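Local coordinates for protein putative acetyltransferase (Streptococcus mutans, PDB 3LD2) that binds coenzyme A and, as a member of the GNAT family, probably transfers an acyl group from it to an acceptor substrate, at residues A169-Q174 with V182-Y187. Numbering follows the deposited sequence.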
ATOM      1  N   ALA A 169      -6.931 -11.725 -10.872  1.00 15.04           N
ATOM      2  CA  ALA A 169      -8.102 -11.350 -11.636  1.00 14.52           C
ATOM      3  C   ALA A 169      -7.908 -10.029 -12.333  1.00 13.28           C
ATOM      4  O   ALA A 169      -7.040  -9.235 -11.986  1.00 11.40           O
ATOM      5  CB  ALA A 169      -9.323 -11.278 -10.735  1.00 10.60           C
ATOM      6  N   ARG A 170      -8.765  -9.791 -13.310  1.00 16.49           N
ATOM      7  CA  ARG A 170      -8.761  -8.532 -14.007  1.00 16.26           C
ATOM      8  C   ARG A 170     -10.201  -8.094 -14.184  1.00 14.86           C
ATOM      9  O   ARG A 170     -10.985  -8.814 -14.759  1.00 18.56           O
ATOM     10  CB  ARG A 170      -8.064  -8.698 -15.343  1.00 17.56           C
ATOM     11  CG  ARG A 170      -8.280  -7.537 -16.263  1.00 21.63           C
ATOM     12  CD  ARG A 170      -7.463  -7.638 -17.532  1.00 19.09           C
ATOM     13  NE  ARG A 170      -8.025  -6.691 -18.487  1.00 28.14           N
ATOM     14  CZ  ARG A 170      -8.554  -7.026 -19.658  1.00 27.26           C
ATOM     15  NH1 ARG A 170      -8.560  -8.300 -20.052  1.00 27.15           N
ATOM     16  NH2 ARG A 170      -9.057  -6.080 -20.437  1.00 21.56           N
ATOM     17  N   LEU A 171     -10.555  -6.936 -13.631  1.00 17.73           N
ATOM     18  CA  LEU A 171     -11.879  -6.361 -13.818  1.00 14.80           C
ATOM     19  C   LEU A 171     -11.785  -5.286 -14.884  1.00 16.36           C
ATOM     20  O   LEU A 171     -11.082  -4.289 -14.751  1.00 14.67           O
ATOM     21  CB  LEU A 171     -12.423  -5.764 -12.530  1.00 14.66           C
ATOM     22  CG  LEU A 171     -12.511  -6.717 -11.339  1.00 20.24           C
ATOM     23  CD1 LEU A 171     -13.240  -6.053 -10.171  1.00 13.40           C
ATOM     24  CD2 LEU A 171     -13.204  -8.009 -11.759  1.00 16.48           C
ATOM     25  N   THR A 172     -12.532  -5.527 -15.939  1.00 17.68           N
ATOM     26  CA  THR A 172     -12.525  -4.756 -17.146  1.00 15.82           C
ATOM     27  C   THR A 172     -13.256  -3.438 -17.023  1.00 18.35           C
ATOM     28  O   THR A 172     -14.407  -3.370 -16.533  1.00 15.63           O
ATOM     29  CB  THR A 172     -13.174  -5.601 -18.224  1.00 16.55           C
ATOM     30  OG1 THR A 172     -12.144  -6.290 -18.939  1.00 22.06           O
ATOM     31  CG2 THR A 172     -14.009  -4.761 -19.166  1.00 19.55           C
ATOM     32  N   LYS A 173     -12.565  -2.395 -17.476  1.00 14.48           N
ATOM     33  CA  LYS A 173     -13.116  -1.045 -17.533  1.00 16.82           C
ATOM     34  C   LYS A 173     -13.778  -0.598 -16.245  1.00 15.92           C
ATOM     35  O   LYS A 173     -14.830   0.032 -16.279  1.00 17.88           O
ATOM     36  CB  LYS A 173     -14.093  -0.919 -18.697  1.00 16.70           C
ATOM     37  CG  LYS A 173     -13.398  -0.962 -20.043  1.00 21.06           C
ATOM     38  CD  LYS A 173     -14.352  -1.248 -21.164  1.00 21.02           C
ATOM     39  CE  LYS A 173     -14.144  -2.666 -21.662  1.00 26.73           C
ATOM     40  NZ  LYS A 173     -15.419  -3.333 -22.082  1.00 32.60           N
ATOM     41  N   GLN A 174     -13.146  -0.892 -15.113  1.00 14.82           N
ATOM     42  CA  GLN A 174     -13.701  -0.538 -13.809  1.00 15.82           C
ATOM     43  C   GLN A 174     -13.762   0.959 -13.592  1.00 14.87           C
ATOM     44  O   GLN A 174     -14.663   1.458 -12.932  1.00 14.62           O
ATOM     45  CB  GLN A 174     -12.890  -1.166 -12.671  1.00 17.69           C
ATOM     46  CG  GLN A 174     -13.308  -2.569 -12.293  1.00 19.80           C
ATOM     47  CD  GLN A 174     -14.803  -2.723 -12.190  1.00 19.90           C
ATOM     48  OE1 GLN A 174     -15.483  -2.920 -13.193  1.00 20.78           O
ATOM     49  NE2 GLN A 174     -15.326  -2.650 -10.967  1.00 22.47           N
ATOM     50  N   VAL A 182      -9.862   2.478 -17.327  1.00 18.13           N
ATOM     51  CA  VAL A 182      -8.795   1.770 -16.639  1.00 17.06           C
ATOM     52  C   VAL A 182      -9.328   0.471 -16.069  1.00 13.69           C
ATOM     53  O   VAL A 182     -10.472   0.415 -15.622  1.00 13.89           O
ATOM     54  CB  VAL A 182      -8.173   2.668 -15.555  1.00 14.90           C
ATOM     55  CG1 VAL A 182      -6.957   1.995 -14.929  1.00 13.35           C
ATOM     56  CG2 VAL A 182      -7.798   4.002 -16.184  1.00 11.84           C
ATOM     57  N   ASP A 183      -8.521  -0.578 -16.142  1.00 12.75           N
ATOM     58  CA  ASP A 183      -8.866  -1.853 -15.523  1.00 15.14           C
ATOM     59  C   ASP A 183      -8.379  -1.947 -14.077  1.00 15.01           C
ATOM     60  O   ASP A 183      -7.450  -1.249 -13.651  1.00 13.87           O
ATOM     61  CB  ASP A 183      -8.252  -3.013 -16.299  1.00 17.15           C
ATOM     62  CG  ASP A 183      -8.833  -3.170 -17.704  1.00 18.10           C
ATOM     63  OD1 ASP A 183      -9.967  -2.710 -17.974  1.00 15.13           O
ATOM     64  OD2 ASP A 183      -8.136  -3.787 -18.529  1.00 20.00           O
ATOM     65  N   ASP A 184      -8.999  -2.843 -13.333  1.00 14.01           N
ATOM     66  CA  ASP A 184      -8.603  -3.113 -11.969  1.00 10.43           C
ATOM     67  C   ASP A 184      -7.938  -4.479 -11.942  1.00 12.40           C
ATOM     68  O   ASP A 184      -8.579  -5.497 -12.212  1.00 15.47           O
ATOM     69  CB  ASP A 184      -9.838  -3.102 -11.081  1.00 15.64           C
ATOM     70  CG  ASP A 184      -9.506  -3.159  -9.608  1.00 20.83           C
ATOM     71  OD1 ASP A 184      -8.350  -2.843  -9.235  1.00 18.51           O
ATOM     72  OD2 ASP A 184     -10.419  -3.509  -8.825  1.00 24.94           O
ATOM     73  N   LEU A 185      -6.647  -4.512 -11.641  1.00 10.71           N
ATOM     74  CA  LEU A 185      -5.938  -5.776 -11.576  1.00 12.20           C
ATOM     75  C   LEU A 185      -5.792  -6.200 -10.137  1.00 14.21           C
ATOM     76  O   LEU A 185      -5.349  -5.424  -9.290  1.00 13.68           O
ATOM     77  CB  LEU A 185      -4.569  -5.672 -12.225  1.00 13.64           C
ATOM     78  CG  LEU A 185      -4.549  -5.068 -13.621  1.00 12.02           C
ATOM     79  CD1 LEU A 185      -3.107  -5.011 -14.116  1.00  9.22           C
ATOM     80  CD2 LEU A 185      -5.451  -5.880 -14.525  1.00 11.05           C
ATOM     81  N   ILE A 186      -6.187  -7.437  -9.867  1.00 15.81           N
ATOM     82  CA  ILE A 186      -6.257  -7.926  -8.511  1.00 14.40           C
ATOM     83  C   ILE A 186      -5.117  -8.876  -8.324  1.00 13.83           C
ATOM     84  O   ILE A 186      -5.074  -9.909  -8.991  1.00 14.29           O
ATOM     85  CB  ILE A 186      -7.595  -8.624  -8.249  1.00 14.33           C
ATOM     86  CG1 ILE A 186      -8.709  -7.595  -8.381  1.00 13.35           C
ATOM     87  CG2 ILE A 186      -7.615  -9.264  -6.850  1.00 12.89           C
ATOM     88  CD1 ILE A 186     -10.058  -8.116  -8.036  1.00 13.68           C
ATOM     89  N   TYR A 187      -4.191  -8.499  -7.441  1.00 12.12           N
ATOM     90  CA  TYR A 187      -3.002  -9.295  -7.161  1.00 12.27           C
ATOM     91  C   TYR A 187      -3.082  -9.999  -5.816  1.00 13.82           C
ATOM     92  O   TYR A 187      -3.606  -9.463  -4.840  1.00 15.71           O
ATOM     93  CB  TYR A 187      -1.742  -8.425  -7.216  1.00 11.52           C
ATOM     94  CG  TYR A 187      -1.252  -8.154  -8.619  1.00 11.76           C
ATOM     95  CD1 TYR A 187      -0.291  -8.962  -9.212  1.00 12.09           C
ATOM     96  CD2 TYR A 187      -1.765  -7.098  -9.363  1.00 14.64           C
ATOM     97  CE1 TYR A 187       0.143  -8.728 -10.494  1.00 13.09           C
ATOM     98  CE2 TYR A 187      -1.328  -6.847 -10.656  1.00 10.88           C
ATOM     99  CZ  TYR A 187      -0.387  -7.663 -11.212  1.00 13.98           C
ATOM    100  OH  TYR A 187       0.053  -7.403 -12.483  1.00 21.27           O
TER
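Arg170 reaches across to Asp183 near the turn end of a beta hairpin, where its first strand is interrupted; this antiparallel pair of strands closes one edge of the GNAT sheet. Ala169 pairs with Ile186 and Leu171 with Asp184 as hydrogen-bonded pairs; Leu171 N to Asp184 O measures 2.8 Å. Arg170 and Leu185 form the non-hydrogen-bonded pair between them. The regular pairing breaks where the chain turns a corner at Thr172 and Lys173, and there the Asp183 carboxylate bridges the bend. Arg170 holds CG anti to its N (chi1 167°) and runs extended to NE, with its CG 3.7 Å from Leu185 CD2. Its guanidinium then meets Asp183 side-on in a salt bridge. NE, at 2.9 Å, and NH2, at 3.1 Å, both bond to OD2, which lies close to the guanidinium plane. Both nitrogens approach from one face of the carboxylate, whose plane is turned 53° from the guanidinium. Thr172 OG1 lies above one guanidinium face, offset toward its rim. On the face of the sheet bearing Ala169, Leu171, Asp184 and Ile186, CB of Ala169 packs on CB of Ile186 at 4.0 Å. Gln174 CG lies 3.7 Å from Asp184 CB, while Asp184 OD2 is hydrogen-bonded to His148 ND1 on the neighbouring strand 144-150. The other Asp183 oxygen, OD1, accepts a hydrogen bond from the backbone N of Lys173 at 2.7 Å, nearly in line with its own C-O bond.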